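Local coordinates for protein adenosine deaminase (Burkholderia ambifaria, PDB 4GXW) that is a zinc-dependent amidohydrolase of the adenosine and AMP deaminase family, and probably removes the amino group of a purine such as adenine or adenosine by hydrolysis, at residues 36-41 and 96-101. Residues are numbered along the deposited sequence; the frame is centred on the assembly and turned at random.
Sequences CHLLGA and RIAYEY. With ZN (zinc ion), chain C.
Tyr101 and Leu38 bury the largest areas in this contact, about half the total between them, where helix 91-106 packs against the loop that follows strand 31-33. The Tyr101 ring runs along the loop from Ala41 to Cys36, and both meet it obliquely. The methyl of Ala41 sits 3.7 Å from Tyr101 CD1, small enough to let the loop come close to the helix, while Cys36 SG lies 3.4 Å from Tyr101 CE1 in a sulfur-aromatic contact, the polarisable sulfur suiting an aromatic neighbour. Beyond the ring, the buried hydroxyl of Tyr101 is satisfied by a hydrogen bond with Glu33, on strand 31-33; a tyrosine thus serves here as both an apolar slab and a polar anchor.

Leu38 reaches the helix with its branched end. Its CG is anti to the backbone N (chi1 -178°), and chi2 of 60° then turns CD1 to 3.6 Å from Ala98 CA; the short side chain of Ala98 allows this approach to the helix backbone. Ile97 crosses Leu38 at about a right angle, and the tip of its longer branch, CD1, lies 3.8 Å from Leu38 CG and also touches Leu39 CD1, so one isoleucine methyl packs against two leucines. Alongside this apolar patch, a water donates to both Ala41 O (2.8 Å) and Ile97 O (2.7 Å), bridging two carbonyls that could not bond to each other.

His37, whose CB bond leads away from the helix, binds zinc through NE2 at 2.1 Å; His35, His216, Asp301 and a water complete the site. The arrangement is that of an amidohydrolase TIM barrel: the His-X-His metal motif after the first strand, with the barrel helix 91-106, which leads into the neighbouring parallel strand 110-117, packed against its loop.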
loop_
_atom_site.group_PDB
_atom_site.type_symbol
_atom_site.label_atom_id
_atom_site.label_comp_id
_atom_site.label_asym_id
_atom_site.label_seq_id
_atom_site.Cartn_x
_atom_site.Cartn_y
_atom_site.Cartn_z
ATOM N N CYS A 36 1.801 0.026 0.819
ATOM C CA CYS A 36 2.871 -0.022 -0.166
ATOM C C CYS A 36 3.930 -0.998 0.295
ATOM O O CYS A 36 4.429 -0.897 1.416
ATOM C CB CYS A 36 3.506 1.357 -0.339
ATOM S SG CYS A 36 4.734 1.378 -1.651
ATOM N N HIS A 37 4.284 -1.934 -0.575
ATOM C CA HIS A 37 5.345 -2.892 -0.276
ATOM C C HIS A 37 6.667 -2.340 -0.780
ATOM O O HIS A 37 6.810 -2.029 -1.969
ATOM C CB HIS A 37 5.040 -4.263 -0.894
ATOM C CG HIS A 37 3.730 -4.832 -0.448
ATOM N ND1 HIS A 37 3.611 -5.705 0.617
ATOM C CD2 HIS A 37 2.471 -4.611 -0.898
ATOM C CE1 HIS A 37 2.333 -6.003 0.792
ATOM N NE2 HIS A 37 1.621 -5.349 -0.112
ATOM N N LEU A 38 7.624 -2.221 0.139
ATOM C CA LEU A 38 8.977 -1.775 -0.177
ATOM C C LEU A 38 9.539 -2.452 -1.428
ATOM O O LEU A 38 10.054 -1.788 -2.331
ATOM C CB LEU A 38 9.899 -2.058 1.011
ATOM C CG LEU A 38 11.346 -1.600 0.830
ATOM C CD1 LEU A 38 11.418 -0.093 0.592
ATOM C CD2 LEU A 38 12.182 -2.022 2.026
ATOM N N LEU A 39 9.425 -3.774 -1.485
ATOM C CA LEU A 39 10.016 -4.540 -2.571
ATOM C C LEU A 39 9.206 -4.435 -3.867
ATOM O O LEU A 39 9.661 -4.875 -4.922
ATOM C CB LEU A 39 10.233 -6.004 -2.150
ATOM C CG LEU A 39 11.587 -6.318 -1.483
ATOM C CD1 LEU A 39 11.811 -5.482 -0.218
ATOM C CD2 LEU A 39 11.701 -7.809 -1.176
ATOM N N GLY A 40 8.017 -3.841 -3.781
ATOM C CA GLY A 40 7.237 -3.517 -4.969
ATOM C C GLY A 40 7.414 -2.079 -5.445
ATOM O O GLY A 40 6.684 -1.605 -6.329
ATOM N N ALA A 41 8.379 -1.384 -4.844
ATOM C CA ALA A 41 8.663 0.016 -5.150
ATOM C C ALA A 41 10.107 0.215 -5.599
ATOM O O ALA A 41 10.610 1.330 -5.578
ATOM C CB ALA A 41 8.363 0.901 -3.946
ATOM N N ARG A 96 18.939 1.783 0.596
ATOM C CA ARG A 96 18.758 2.426 -0.705
ATOM C C ARG A 96 17.313 2.373 -1.204
ATOM O O ARG A 96 16.753 3.392 -1.633
ATOM C CB ARG A 96 19.706 1.833 -1.754
ATOM C CG ARG A 96 19.580 2.504 -3.109
ATOM C CD ARG A 96 20.582 1.950 -4.095
ATOM N NE ARG A 96 20.405 2.551 -5.412
ATOM C CZ ARG A 96 21.197 2.327 -6.453
ATOM N NH1 ARG A 96 22.233 1.515 -6.338
ATOM N NH2 ARG A 96 20.947 2.922 -7.607
ATOM N N ILE A 97 16.701 1.194 -1.170
ATOM C CA ILE A 97 15.361 1.098 -1.733
ATOM C C ILE A 97 14.318 1.806 -0.864
ATOM O O ILE A 97 13.343 2.344 -1.397
ATOM C CB ILE A 97 14.945 -0.345 -2.136
ATOM C CG1 ILE A 97 14.909 -1.292 -0.938
ATOM C CG2 ILE A 97 15.879 -0.867 -3.228
ATOM C CD1 ILE A 97 14.308 -2.634 -1.287
ATOM N N ALA A 98 14.536 1.854 0.450
ATOM C CA ALA A 98 13.647 2.624 1.323
ATOM C C ALA A 98 13.749 4.118 1.003
ATOM O O ALA A 98 12.737 4.808 0.865
ATOM C CB ALA A 98 13.951 2.351 2.794
ATOM N N TYR A 99 14.978 4.605 0.867
ATOM C CA TYR A 99 15.222 6.014 0.589
ATOM C C TYR A 99 14.629 6.395 -0.765
ATOM O O TYR A 99 13.985 7.444 -0.891
ATOM C CB TYR A 99 16.725 6.287 0.622
ATOM C CG TYR A 99 17.136 7.709 0.319
ATOM C CD1 TYR A 99 17.075 8.696 1.292
ATOM C CD2 TYR A 99 17.614 8.057 -0.943
ATOM C CE1 TYR A 99 17.476 9.990 1.016
ATOM C CE2 TYR A 99 18.016 9.357 -1.225
ATOM C CZ TYR A 99 17.943 10.317 -0.241
ATOM O OH TYR A 99 18.341 11.614 -0.515
ATOM N N GLU A 100 14.828 5.545 -1.773
ATOM C CA GLU A 100 14.333 5.854 -3.117
ATOM C C GLU A 100 12.809 5.799 -3.210
ATOM O O GLU A 100 12.204 6.610 -3.910
ATOM C CB GLU A 100 14.995 4.956 -4.172
ATOM C CG GLU A 100 16.484 5.235 -4.299
ATOM C CD GLU A 100 17.186 4.449 -5.385
ATOM O OE1 GLU A 100 16.548 3.603 -6.049
ATOM O OE2 GLU A 100 18.405 4.686 -5.579
ATOM N N TYR A 101 12.191 4.857 -2.508
ATOM C CA TYR A 101 10.733 4.806 -2.443
ATOM C C TYR A 101 10.197 6.097 -1.825
ATOM O O TYR A 101 9.302 6.740 -2.385
ATOM C CB TYR A 101 10.229 3.576 -1.666
ATOM C CG TYR A 101 8.828 3.782 -1.136
ATOM C CD1 TYR A 101 7.762 4.032 -2.000
ATOM C CD2 TYR A 101 8.578 3.786 0.228
ATOM C CE1 TYR A 101 6.479 4.262 -1.509
ATOM C CE2 TYR A 101 7.306 4.012 0.728
ATOM C CZ TYR A 101 6.263 4.249 -0.140
ATOM O OH TYR A 101 4.999 4.465 0.375
HETATM ZN ZN ZN C . -0.417 -5.346 -0.540
HETATM O O HOH W 1 12.849 1.702 -3.949
HETATM O O HOH W 2 -1.508 -6.370 -1.821
#